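Local coordinates for protein GH61E (Thielavia terrestris, PDB 3EJA), which probably breaks glycosidic bonds in crystalline and amorphous polysaccharides by oxidation, as a copper-dependent lytic polysaccharide monooxygenase of family AA9, formerly GH61, at residues Tyr2-Val7 and Val72-Ala77; Gln35-Gln40 and Asn89-Val94; Asp101-Thr104 and Thr110-Ser113. All coordinates share one frame; numbering follows the deposited sequence.

Contact 1: Tyr2-Val7 and Val72-Ala77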
ATOM      1  N   TYR A   2       9.336  -6.853  -7.571  1.00 15.92           N
ATOM      2  CA  TYR A   2       9.986  -5.783  -6.832  1.00 14.76           C
ATOM      3  C   TYR A   2       9.532  -5.793  -5.390  1.00 14.25           C
ATOM      4  O   TYR A   2       8.413  -6.206  -5.075  1.00 14.25           O
ATOM      5  CB  TYR A   2       9.735  -4.400  -7.467  1.00 14.31           C
ATOM      6  CG  TYR A   2       8.473  -4.292  -8.313  1.00 14.27           C
ATOM      7  CD1 TYR A   2       8.500  -4.612  -9.679  1.00 13.19           C
ATOM      8  CD2 TYR A   2       7.267  -3.865  -7.758  1.00 13.27           C
ATOM      9  CE1 TYR A   2       7.354  -4.522 -10.470  1.00 13.60           C
ATOM     10  CE2 TYR A   2       6.106  -3.765  -8.549  1.00 13.22           C
ATOM     11  CZ  TYR A   2       6.169  -4.097  -9.903  1.00 13.33           C
ATOM     12  OH  TYR A   2       5.050  -4.007 -10.700  1.00 14.43           O
ATOM     13  N   THR A   3      10.425  -5.337  -4.523  1.00 13.48           N
ATOM     14  CA  THR A   3      10.111  -5.155  -3.120  1.00 12.54           C
ATOM     15  C   THR A   3       9.773  -3.685  -2.873  1.00 12.32           C
ATOM     16  O   THR A   3      10.031  -2.819  -3.727  1.00 11.59           O
ATOM     17  CB  THR A   3      11.314  -5.564  -2.234  1.00 12.25           C
ATOM     18  OG1 THR A   3      12.465  -4.817  -2.636  1.00 11.12           O
ATOM     19  CG2 THR A   3      11.613  -7.054  -2.377  1.00 11.43           C
ATOM     20  N   TRP A   4       9.204  -3.409  -1.703  1.00 11.94           N
ATOM     21  CA  TRP A   4       9.060  -2.045  -1.192  1.00 12.05           C
ATOM     22  C   TRP A   4       9.895  -1.958   0.111  1.00 12.35           C
ATOM     23  O   TRP A   4       9.333  -1.994   1.211  1.00 11.99           O
ATOM     24  CB  TRP A   4       7.590  -1.755  -0.873  1.00 12.15           C
ATOM     25  CG  TRP A   4       6.657  -1.522  -2.033  1.00 11.99           C
ATOM     26  CD1 TRP A   4       5.789  -2.425  -2.580  1.00 12.26           C
ATOM     27  CD2 TRP A   4       6.455  -0.290  -2.746  1.00 12.24           C
ATOM     28  NE1 TRP A   4       5.072  -1.839  -3.599  1.00 12.47           N
ATOM     29  CE2 TRP A   4       5.454  -0.529  -3.718  1.00 12.23           C
ATOM     30  CE3 TRP A   4       7.025   0.990  -2.660  1.00 11.59           C
ATOM     31  CZ2 TRP A   4       5.010   0.466  -4.602  1.00 12.08           C
ATOM     32  CZ3 TRP A   4       6.580   1.983  -3.535  1.00 12.23           C
ATOM     33  CH2 TRP A   4       5.585   1.709  -4.499  1.00 12.68           C
ATOM     34  N   PRO A   5      11.242  -1.894  -0.011  1.00 12.47           N
ATOM     35  CA  PRO A   5      12.103  -2.164   1.156  1.00 12.71           C
ATOM     36  C   PRO A   5      12.416  -0.984   2.099  1.00 13.15           C
ATOM     37  O   PRO A   5      12.864  -1.217   3.226  1.00 13.21           O
ATOM     38  CB  PRO A   5      13.396  -2.663   0.509  1.00 12.81           C
ATOM     39  CG  PRO A   5      13.485  -1.879  -0.795  1.00 12.32           C
ATOM     40  CD  PRO A   5      12.036  -1.626  -1.230  1.00 12.46           C
ATOM     41  N   ARG A   6      12.194   0.252   1.648  1.00 13.44           N
ATOM     42  CA  ARG A   6      12.709   1.434   2.354  1.00 14.29           C
ATOM     43  C   ARG A   6      11.776   2.635   2.332  1.00 13.91           C
ATOM     44  O   ARG A   6      11.030   2.848   1.365  1.00 13.66           O
ATOM     45  CB  ARG A   6      14.033   1.899   1.718  1.00 13.55           C
ATOM     46  CG  ARG A   6      15.194   0.936   1.789  1.00 15.83           C
ATOM     47  CD  ARG A   6      16.417   1.454   1.016  1.00 15.55           C
ATOM     48  NE  ARG A   6      16.270   1.311  -0.431  1.00 20.15           N
ATOM     49  CZ  ARG A   6      16.274   2.317  -1.305  1.00 21.18           C
ATOM     50  NH1 ARG A   6      16.432   3.573  -0.903  1.00 21.75           N
ATOM     51  NH2 ARG A   6      16.120   2.062  -2.600  1.00 22.91           N
ATOM     52  N   VAL A   7      11.865   3.444   3.383  1.00 13.81           N
ATOM     53  CA  VAL A   7      11.213   4.753   3.423  1.00 14.23           C
ATOM     54  C   VAL A   7      12.259   5.838   3.680  1.00 14.88           C
ATOM     55  O   VAL A   7      13.259   5.589   4.373  1.00 14.37           O
ATOM     56  CB  VAL A   7      10.068   4.836   4.473  1.00 14.16           C
ATOM     57  CG1 VAL A   7       8.813   4.136   3.946  1.00 13.62           C
ATOM     58  CG2 VAL A   7      10.505   4.264   5.830  1.00 13.85           C
ATOM     59  N   VAL A  72      -0.641   2.065  -8.027  1.00 11.21           N
ATOM     60  CA  VAL A  72       0.021   2.172  -6.729  1.00 11.34           C
ATOM     61  C   VAL A  72      -0.976   2.809  -5.762  1.00 11.25           C
ATOM     62  O   VAL A  72      -1.624   3.821  -6.087  1.00 11.32           O
ATOM     63  CB  VAL A  72       1.313   3.042  -6.820  1.00 11.40           C
ATOM     64  CG1 VAL A  72       1.846   3.410  -5.426  1.00 11.49           C
ATOM     65  CG2 VAL A  72       2.388   2.312  -7.621  1.00 11.38           C
ATOM     66  N   GLN A  73      -1.113   2.210  -4.580  1.00 10.90           N
ATOM     67  CA  GLN A  73      -1.980   2.748  -3.538  1.00 10.95           C
ATOM     68  C   GLN A  73      -1.268   2.695  -2.190  1.00 10.79           C
ATOM     69  O   GLN A  73      -0.446   1.802  -1.960  1.00  9.84           O
ATOM     70  CB  GLN A  73      -3.305   1.965  -3.488  1.00 11.17           C
ATOM     71  CG  GLN A  73      -3.951   1.766  -4.883  1.00 11.18           C
ATOM     72  CD  GLN A  73      -5.394   1.312  -4.825  1.00 12.18           C
ATOM     73  OE1 GLN A  73      -6.266   1.945  -5.416  1.00 14.38           O
ATOM     74  NE2 GLN A  73      -5.658   0.215  -4.110  1.00 11.36           N
ATOM     75  N   PHE A  74      -1.560   3.668  -1.323  1.00 10.62           N
ATOM     76  CA  PHE A  74      -1.027   3.668   0.046  1.00 10.53           C
ATOM     77  C   PHE A  74      -2.166   3.762   1.056  1.00 10.44           C
ATOM     78  O   PHE A  74      -3.121   4.511   0.848  1.00 10.44           O
ATOM     79  CB  PHE A  74      -0.014   4.813   0.260  1.00 10.50           C
ATOM     80  CG  PHE A  74       1.235   4.671  -0.568  1.00 10.67           C
ATOM     81  CD1 PHE A  74       2.285   3.863  -0.135  1.00  9.89           C
ATOM     82  CD2 PHE A  74       1.344   5.319  -1.800  1.00 10.56           C
ATOM     83  CE1 PHE A  74       3.439   3.709  -0.905  1.00 10.18           C
ATOM     84  CE2 PHE A  74       2.485   5.164  -2.584  1.00 10.64           C
ATOM     85  CZ  PHE A  74       3.537   4.359  -2.140  1.00 10.89           C
ATOM     86  N   TYR A  75      -2.060   2.988   2.136  1.00 10.51           N
ATOM     87  CA  TYR A  75      -3.021   3.041   3.230  1.00 10.71           C
ATOM     88  C   TYR A  75      -2.288   3.283   4.550  1.00 10.94           C
ATOM     89  O   TYR A  75      -1.092   3.036   4.660  1.00 11.30           O
ATOM     90  CB  TYR A  75      -3.782   1.721   3.359  1.00 10.57           C
ATOM     91  CG  TYR A  75      -4.708   1.321   2.224  1.00 10.41           C
ATOM     92  CD1 TYR A  75      -4.203   0.898   0.982  1.00 10.41           C
ATOM     93  CD2 TYR A  75      -6.085   1.298   2.419  1.00 10.53           C
ATOM     94  CE1 TYR A  75      -5.071   0.481  -0.056  1.00 10.28           C
ATOM     95  CE2 TYR A  75      -6.960   0.892   1.400  1.00 10.85           C
ATOM     96  CZ  TYR A  75      -6.451   0.485   0.175  1.00 10.52           C
ATOM     97  OH  TYR A  75      -7.335   0.075  -0.796  1.00 11.12           O
ATOM     98  N   MET A  76      -3.022   3.759   5.550  1.00 11.33           N
ATOM     99  CA  MET A  76      -2.492   3.932   6.899  1.00 11.75           C
ATOM    100  C   MET A  76      -3.447   3.342   7.939  1.00 11.68           C
ATOM    101  O   MET A  76      -4.644   3.217   7.684  1.00 11.31           O
ATOM    102  CB  MET A  76      -2.254   5.415   7.198  1.00 11.62           C
ATOM    103  CG  MET A  76      -1.137   6.053   6.369  1.00 12.12           C
ATOM    104  SD  MET A  76      -0.983   7.819   6.685  1.00 12.96           S
ATOM    105  CE  MET A  76      -0.030   7.793   8.222  1.00 13.23           C
ATOM    106  N   ALA A  77      -2.899   2.987   9.097  1.00 11.96           N
ATOM    107  CA  ALA A  77      -3.681   2.524  10.245  1.00 12.63           C
ATOM    108  C   ALA A  77      -3.030   3.013  11.534  1.00 13.19           C
ATOM    109  O   ALA A  77      -1.814   2.877  11.714  1.00 12.31           O
ATOM    110  CB  ALA A  77      -3.793   1.001  10.248  1.00 12.50           C
TER
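Trp-4 and Phe-74 meet edge to face in the core of the fibronectin type III-like beta sandwich, a worked example of how two sheets can be joined by side chains alone. The edge of Phe-74 is directed toward the face of the Trp-4 six-membered ring, with centroids 5.7 Å apart and planes at 77°. The leading atom is Phe-74 CZ, which lies 4.1 Å from both CH2 and CZ3 of Trp-4. Val-72 joins the same corner of the indole, its CG1 methyl 4.2 Å from Trp-4 CH2. No hydrogen bond joins the two segments, as expected for CA atoms of Trp-4 and Val-72 that stand 11.4 Å apart on facing sheets. On Phe-74, chi1 of -65° sets CG opposite the carbonyl carbon, and the ring then reaches inward although its first bond does not point at the other strand. Farther out, Ala-62 of strand 57-63 packs on Trp-4, while on strand 130-140 Ala-136 touches Phe-74 and Gln-138 touches Val-72. The indole is also about 4 Å, side chain to side chain, from the metal ligand Tyr-153. The backbone of Trp-4 is anchored as well: its O accepts a hydrogen bond from Ser-155 OG.

Contact 2: Gln35-Gln40 and Asn89-Val94; sequences QIRCFQ and NGDGAV
Arg-37 reaches Asn-89, Gly-90 and Asp-91 by running extended from its backbone to CD, with CG opposite the backbone N, and then bending at chi3 (-56°) to lay the guanidinium along the loop. Asp-91 answers with a turn of its own: its CB points away from the helix, but CG swings back beside the backbone N and brings OD1 to the arginine. The result illustrates how one flat cation can serve several acceptors at once. Arg-37 NH1 makes a salt bridge with Asp-91 OD1 at 2.7 Å, a fairly straight bond (160°) that lies near the guanidinium plane and meets the anti side of the carboxylate. The two planar groups are turned 68° apart. The same nitrogen gives a second hydrogen bond, 2.9 Å from NH1 to Asn-89 O, approaching from above that carbonyl's plane. A water closes the far corner, 2.9 Å from Arg-37 NH2, from which it accepts, and 3.0 Å from Asp-91 OD1, to which it donates. Gly-90 O lies over the guanidinium face, 3.2 Å from Arg-37 CZ, where the N-H groups do not point at it; this oxygen accepts a hydrogen bond from Trp-95 NE1. Arg-37 NE turns to Phe-175 O, so all three nitrogens are engaged and the group's rotation is fixed. A methionine in place of Arg-37 would probably leave Asp-91 without its countercharge and the Asn-89 and Phe-175 carbonyls without this donor. The short helix 35-38 is thus held to strand 151-162 by the Cys-38 to Cys-156 disulfide and, one residue earlier, by Arg-37 to the loop between strands 72-78 and 96-100 of the beta sandwich, away from the metal site.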
ATOM      1  N   GLN A  35      -1.077 -12.319   4.199  1.00 10.42           N
ATOM      2  CA  GLN A  35      -0.028 -11.580   3.472  1.00 10.63           C
ATOM      3  C   GLN A  35      -0.529 -10.329   2.731  1.00  9.91           C
ATOM      4  O   GLN A  35       0.258  -9.434   2.435  1.00  9.85           O
ATOM      5  CB  GLN A  35       0.696 -12.501   2.478  1.00 10.45           C
ATOM      6  CG  GLN A  35       1.770 -13.400   3.105  1.00 11.64           C
ATOM      7  CD  GLN A  35       2.550 -14.200   2.062  1.00 12.57           C
ATOM      8  OE1 GLN A  35       2.025 -14.538   0.996  1.00 15.05           O
ATOM      9  NE2 GLN A  35       3.808 -14.496   2.363  1.00 13.98           N
ATOM     10  N   ILE A  36      -1.825 -10.268   2.424  1.00  9.57           N
ATOM     11  CA  ILE A  36      -2.374  -9.118   1.688  1.00  9.41           C
ATOM     12  C   ILE A  36      -2.233  -7.803   2.479  1.00  9.51           C
ATOM     13  O   ILE A  36      -2.234  -6.711   1.892  1.00  9.67           O
ATOM     14  CB  ILE A  36      -3.848  -9.352   1.222  1.00  9.33           C
ATOM     15  CG1 ILE A  36      -4.210  -8.467   0.013  1.00  9.15           C
ATOM     16  CG2 ILE A  36      -4.834  -9.118   2.372  1.00  8.99           C
ATOM     17  CD1 ILE A  36      -3.464  -8.815  -1.302  1.00  9.12           C
ATOM     18  N   ARG A  37      -2.093  -7.909   3.800  1.00  9.10           N
ATOM     19  CA  ARG A  37      -1.925  -6.719   4.635  1.00  9.38           C
ATOM     20  C   ARG A  37      -0.514  -6.110   4.531  1.00  9.43           C
ATOM     21  O   ARG A  37      -0.358  -5.002   4.011  1.00  9.44           O
ATOM     22  CB  ARG A  37      -2.298  -7.004   6.097  1.00  8.91           C
ATOM     23  CG  ARG A  37      -2.406  -5.743   6.950  1.00  9.37           C
ATOM     24  CD  ARG A  37      -2.644  -6.076   8.415  1.00  9.34           C
ATOM     25  NE  ARG A  37      -3.833  -6.913   8.591  1.00 10.01           N
ATOM     26  CZ  ARG A  37      -4.127  -7.595   9.694  1.00  9.95           C
ATOM     27  NH1 ARG A  37      -3.319  -7.547  10.754  1.00  8.93           N
ATOM     28  NH2 ARG A  37      -5.236  -8.329   9.732  1.00  8.94           N
ATOM     29  N   CYS A  38       0.491  -6.824   5.035  1.00  9.62           N
ATOM     30  CA  CYS A  38       1.871  -6.314   5.104  1.00 10.02           C
ATOM     31  C   CYS A  38       2.913  -7.295   4.548  1.00 10.12           C
ATOM     32  O   CYS A  38       4.108  -7.155   4.814  1.00 10.42           O
ATOM     33  CB  CYS A  38       2.220  -5.939   6.553  1.00  9.65           C
ATOM     34  SG  CYS A  38       1.305  -4.529   7.179  1.00  9.95           S
ATOM     35  N   PHE A  39       2.451  -8.274   3.771  1.00 10.16           N
ATOM     36  CA  PHE A  39       3.312  -9.291   3.158  1.00 10.31           C
ATOM     37  C   PHE A  39       4.130 -10.047   4.219  1.00 10.77           C
ATOM     38  O   PHE A  39       5.314 -10.347   4.019  1.00 10.69           O
ATOM     39  CB  PHE A  39       4.229  -8.671   2.078  1.00  9.25           C
ATOM     40  CG  PHE A  39       4.489  -9.572   0.884  1.00  9.24           C
ATOM     41  CD1 PHE A  39       4.446 -10.968   0.992  1.00  8.03           C
ATOM     42  CD2 PHE A  39       4.803  -9.008  -0.354  1.00  8.44           C
ATOM     43  CE1 PHE A  39       4.685 -11.785  -0.125  1.00  7.67           C
ATOM     44  CE2 PHE A  39       5.052  -9.812  -1.471  1.00  7.24           C
ATOM     45  CZ  PHE A  39       4.997 -11.197  -1.358  1.00  8.52           C
ATOM     46  N   GLN A  40       3.489 -10.344   5.352  1.00 11.17           N
ATOM     47  CA  GLN A  40       4.115 -11.141   6.406  1.00 11.86           C
ATOM     48  C   GLN A  40       3.147 -12.213   6.876  1.00 12.20           C
ATOM     49  O   GLN A  40       2.136 -11.901   7.510  1.00 12.14           O
ATOM     50  CB  GLN A  40       4.531 -10.265   7.601  1.00 11.63           C
ATOM     51  CG  GLN A  40       5.756  -9.393   7.382  1.00 11.80           C
ATOM     52  CD  GLN A  40       6.266  -8.772   8.683  1.00 12.18           C
ATOM     53  OE1 GLN A  40       5.482  -8.358   9.549  1.00 12.76           O
ATOM     54  NE2 GLN A  40       7.583  -8.695   8.817  1.00  9.78           N
ATOM     55  N   ASN A  89      -0.448  -4.950  14.851  1.00 14.14           N
ATOM     56  CA  ASN A  89      -0.384  -5.467  13.486  1.00 13.84           C
ATOM     57  C   ASN A  89      -1.469  -4.991  12.518  1.00 13.39           C
ATOM     58  O   ASN A  89      -1.478  -5.398  11.354  1.00 13.42           O
ATOM     59  CB  ASN A  89      -0.317  -6.997  13.524  1.00 13.72           C
ATOM     60  CG  ASN A  89       0.831  -7.490  14.373  1.00 13.70           C
ATOM     61  OD1 ASN A  89       1.932  -6.931  14.332  1.00 13.83           O
ATOM     62  ND2 ASN A  89       0.584  -8.521  15.167  1.00 13.78           N
ATOM     63  N   GLY A  90      -2.379  -4.149  12.995  1.00 12.77           N
ATOM     64  CA  GLY A  90      -3.442  -3.628  12.128  1.00 12.59           C
ATOM     65  C   GLY A  90      -4.552  -4.626  11.824  1.00 12.19           C
ATOM     66  O   GLY A  90      -5.018  -4.711  10.686  1.00 11.90           O
ATOM     67  N   ASP A  91      -4.977  -5.376  12.843  1.00 11.81           N
ATOM     68  CA  ASP A  91      -6.111  -6.301  12.715  1.00 11.68           C
ATOM     69  C   ASP A  91      -7.408  -5.495  12.606  1.00 11.23           C
ATOM     70  O   ASP A  91      -7.472  -4.352  13.060  1.00 11.12           O
ATOM     71  CB  ASP A  91      -6.213  -7.232  13.935  1.00 11.66           C
ATOM     72  CG  ASP A  91      -5.018  -8.173  14.095  1.00 13.41           C
ATOM     73  OD1 ASP A  91      -4.323  -8.495  13.109  1.00 14.57           O
ATOM     74  OD2 ASP A  91      -4.792  -8.621  15.239  1.00 14.23           O
ATOM     75  N   GLY A  92      -8.437  -6.093  12.013  1.00 11.19           N
ATOM     76  CA  GLY A  92      -9.759  -5.463  11.940  1.00 11.25           C
ATOM     77  C   GLY A  92      -9.851  -4.303  10.959  1.00 11.45           C
ATOM     78  O   GLY A  92      -8.900  -4.006  10.229  1.00 10.86           O
ATOM     79  N   ALA A  93     -11.008  -3.641  10.948  1.00 11.51           N
ATOM     80  CA  ALA A  93     -11.258  -2.572   9.980  1.00 11.67           C
ATOM     81  C   ALA A  93     -10.634  -1.260  10.451  1.00 11.76           C
ATOM     82  O   ALA A  93     -11.318  -0.385  10.983  1.00 12.40           O
ATOM     83  CB  ALA A  93     -12.759  -2.420   9.722  1.00 11.77           C
ATOM     84  N   VAL A  94      -9.320  -1.137  10.267  1.00 11.24           N
ATOM     85  CA  VAL A  94      -8.568   0.011  10.777  1.00 10.98           C
ATOM     86  C   VAL A  94      -7.803   0.774   9.684  1.00 10.97           C
ATOM     87  O   VAL A  94      -7.138   1.776   9.969  1.00 10.94           O
ATOM     88  CB  VAL A  94      -7.575  -0.411  11.903  1.00 10.84           C
ATOM     89  CG1 VAL A  94      -8.320  -0.984  13.102  1.00 11.17           C
ATOM     90  CG2 VAL A  94      -6.532  -1.421  11.373  1.00 11.05           C
TER
HETATM   91  O   HOH W   1      -5.962 -10.452  11.499  1.00 30.11           O

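Contact 3: Asp101-Thr104 and Thr110-Ser113; sequences DHPT and TWPS
Asp-101 packs against Pro-112 from its first carbon onward: CB touches Pro-112 CG at 3.5 Å, and the carboxylate carbon and OD2 pass alongside the same ring atom. Its chi1 of 57° sets CG between the backbone N and the carbonyl carbon, turning the carboxylate along Pro-112. OD1 accepts from the backbone N of Val-72, while OD2 receives a water at 2.7 Å. That water accepts from Ser-113 OG, also at 2.7 Å, and so bridges the two side chains. Farther along, Pro-103 makes a CH-pi contact over one face of the Trp-111 indole. Its CB stands 3.7 Å from the centroid of the six-membered ring, only 5° off the normal; CG lies above the ring's rim, and Pro-103 CD comes 3.6 Å from Trp-111 CZ3. Tyr-198 meets Trp-111 edge to face. Both segments belong to the loop between strands 96-100 and 118-122, closed on itself by a single antiparallel, hydrogen-bonded pair: Thr-104 N donates to Thr-110 O at 2.8 Å and Thr-110 N to Thr-104 O at 3.1 Å. Labour is divided: backbone bonds set the register, carbon surfaces pack between, and the buried carboxylate's partners include a backbone N-H and a water, with no direct bond across the loop.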
ATOM      1  N   ASP A 101      -3.177   6.044  -7.590  1.00 14.57           N
ATOM      2  CA  ASP A 101      -2.998   6.692  -8.877  1.00 15.74           C
ATOM      3  C   ASP A 101      -4.003   6.129  -9.884  1.00 16.04           C
ATOM      4  O   ASP A 101      -4.696   5.146  -9.607  1.00 16.23           O
ATOM      5  CB  ASP A 101      -1.543   6.594  -9.351  1.00 15.56           C
ATOM      6  CG  ASP A 101      -1.055   5.176  -9.440  1.00 15.92           C
ATOM      7  OD1 ASP A 101      -1.891   4.250  -9.371  1.00 17.79           O
ATOM      8  OD2 ASP A 101       0.164   4.984  -9.592  1.00 15.23           O
ATOM      9  N   HIS A 102      -4.089   6.774 -11.040  1.00 16.59           N
ATOM     10  CA  HIS A 102      -5.033   6.382 -12.078  1.00 17.05           C
ATOM     11  C   HIS A 102      -4.284   6.322 -13.394  1.00 16.99           C
ATOM     12  O   HIS A 102      -3.366   7.117 -13.610  1.00 17.44           O
ATOM     13  CB  HIS A 102      -6.180   7.396 -12.171  1.00 17.67           C
ATOM     14  CG  HIS A 102      -6.884   7.624 -10.870  1.00 18.93           C
ATOM     15  ND1 HIS A 102      -6.899   8.846 -10.235  1.00 22.69           N
ATOM     16  CD2 HIS A 102      -7.580   6.779 -10.075  1.00 20.17           C
ATOM     17  CE1 HIS A 102      -7.582   8.748  -9.108  1.00 20.74           C
ATOM     18  NE2 HIS A 102      -8.007   7.504  -8.988  1.00 21.20           N
ATOM     19  N   PRO A 103      -4.662   5.377 -14.270  1.00 17.24           N
ATOM     20  CA  PRO A 103      -4.049   5.281 -15.588  1.00 17.59           C
ATOM     21  C   PRO A 103      -4.545   6.392 -16.519  1.00 18.08           C
ATOM     22  O   PRO A 103      -5.578   7.001 -16.252  1.00 16.98           O
ATOM     23  CB  PRO A 103      -4.541   3.925 -16.096  1.00 17.57           C
ATOM     24  CG  PRO A 103      -5.864   3.743 -15.423  1.00 17.59           C
ATOM     25  CD  PRO A 103      -5.697   4.344 -14.064  1.00 17.11           C
ATOM     26  N   THR A 104      -3.798   6.654 -17.588  1.00 19.00           N
ATOM     27  CA  THR A 104      -4.298   7.475 -18.693  1.00 20.70           C
ATOM     28  C   THR A 104      -4.817   6.545 -19.792  1.00 20.70           C
ATOM     29  O   THR A 104      -4.272   5.459 -20.009  1.00 20.90           O
ATOM     30  CB  THR A 104      -3.217   8.441 -19.238  1.00 20.72           C
ATOM     31  OG1 THR A 104      -2.718   9.241 -18.161  1.00 22.72           O
ATOM     32  CG2 THR A 104      -3.807   9.366 -20.287  1.00 22.35           C
ATOM     33  N   THR A 110      -1.600   3.825 -19.999  1.00 19.97           N
ATOM     34  CA  THR A 110      -0.307   4.204 -19.436  1.00 18.93           C
ATOM     35  C   THR A 110      -0.479   4.453 -17.936  1.00 17.67           C
ATOM     36  O   THR A 110      -1.522   4.943 -17.493  1.00 17.83           O
ATOM     37  CB  THR A 110       0.341   5.418 -20.165  1.00 18.97           C
ATOM     38  OG1 THR A 110      -0.519   6.555 -20.080  1.00 21.04           O
ATOM     39  CG2 THR A 110       0.593   5.092 -21.632  1.00 19.01           C
ATOM     40  N   TRP A 111       0.530   4.068 -17.162  1.00 16.05           N
ATOM     41  CA  TRP A 111       0.457   4.104 -15.697  1.00 14.63           C
ATOM     42  C   TRP A 111       1.496   5.086 -15.145  1.00 14.28           C
ATOM     43  O   TRP A 111       2.642   5.091 -15.598  1.00 13.60           O
ATOM     44  CB  TRP A 111       0.657   2.696 -15.120  1.00 13.71           C
ATOM     45  CG  TRP A 111      -0.437   1.738 -15.558  1.00 13.18           C
ATOM     46  CD1 TRP A 111      -0.446   0.953 -16.682  1.00 12.49           C
ATOM     47  CD2 TRP A 111      -1.686   1.496 -14.890  1.00 12.83           C
ATOM     48  NE1 TRP A 111      -1.625   0.232 -16.749  1.00 11.44           N
ATOM     49  CE2 TRP A 111      -2.400   0.546 -15.661  1.00 12.23           C
ATOM     50  CE3 TRP A 111      -2.264   1.976 -13.704  1.00 11.73           C
ATOM     51  CZ2 TRP A 111      -3.667   0.067 -15.279  1.00 11.89           C
ATOM     52  CZ3 TRP A 111      -3.539   1.501 -13.334  1.00 11.97           C
ATOM     53  CH2 TRP A 111      -4.215   0.566 -14.118  1.00 11.57           C
ATOM     54  N   PRO A 112       1.088   5.944 -14.185  1.00 14.10           N
ATOM     55  CA  PRO A 112       1.991   6.974 -13.670  1.00 13.84           C
ATOM     56  C   PRO A 112       3.041   6.460 -12.682  1.00 14.00           C
ATOM     57  O   PRO A 112       3.741   7.269 -12.062  1.00 13.79           O
ATOM     58  CB  PRO A 112       1.038   7.960 -12.989  1.00 14.26           C
ATOM     59  CG  PRO A 112      -0.088   7.114 -12.535  1.00 13.71           C
ATOM     60  CD  PRO A 112      -0.244   6.022 -13.556  1.00 13.88           C
ATOM     61  N   SER A 113       3.156   5.137 -12.558  1.00 13.92           N
ATOM     62  CA  SER A 113       4.180   4.509 -11.712  1.00 14.32           C
ATOM     63  C   SER A 113       5.358   3.868 -12.473  1.00 14.36           C
ATOM     64  O   SER A 113       6.441   3.714 -11.900  1.00 14.35           O
ATOM     65  CB  SER A 113       3.540   3.453 -10.815  1.00 13.80           C
ATOM     66  OG  SER A 113       3.072   2.363 -11.594  1.00 15.01           O
TER
HETATM   67  O   HOH W   2       0.482   3.204 -11.637  1.00  9.81           O
HETATM   68  O   HOH W   3      -0.392   8.034 -16.996  1.00 34.15           O

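In the fold
Strand 72-78 of the five-stranded sheet is the common reference for all three contacts. Contact 1, near the middle of the chain, packs that strand against strand 3-7 of the opposing sheet. Contact 2 lies about 13 Å from it, centre to centre, and touches it where Ala-77 CB meets Val-94 O at 3.4 Å. Contact 3 lies about 17 Å from contact 1, centre to centre, beyond the other end of the strand, where Val-72 CG2 packs on Ser-113 CB at 3.6 Å. Contacts 2 and 3 do not touch, their centres about 26 Å apart. Segments of contacts 1 and 2 interleave along the sequence; contact 3 follows both. All lie within one AA9 domain, contact 1 in its core.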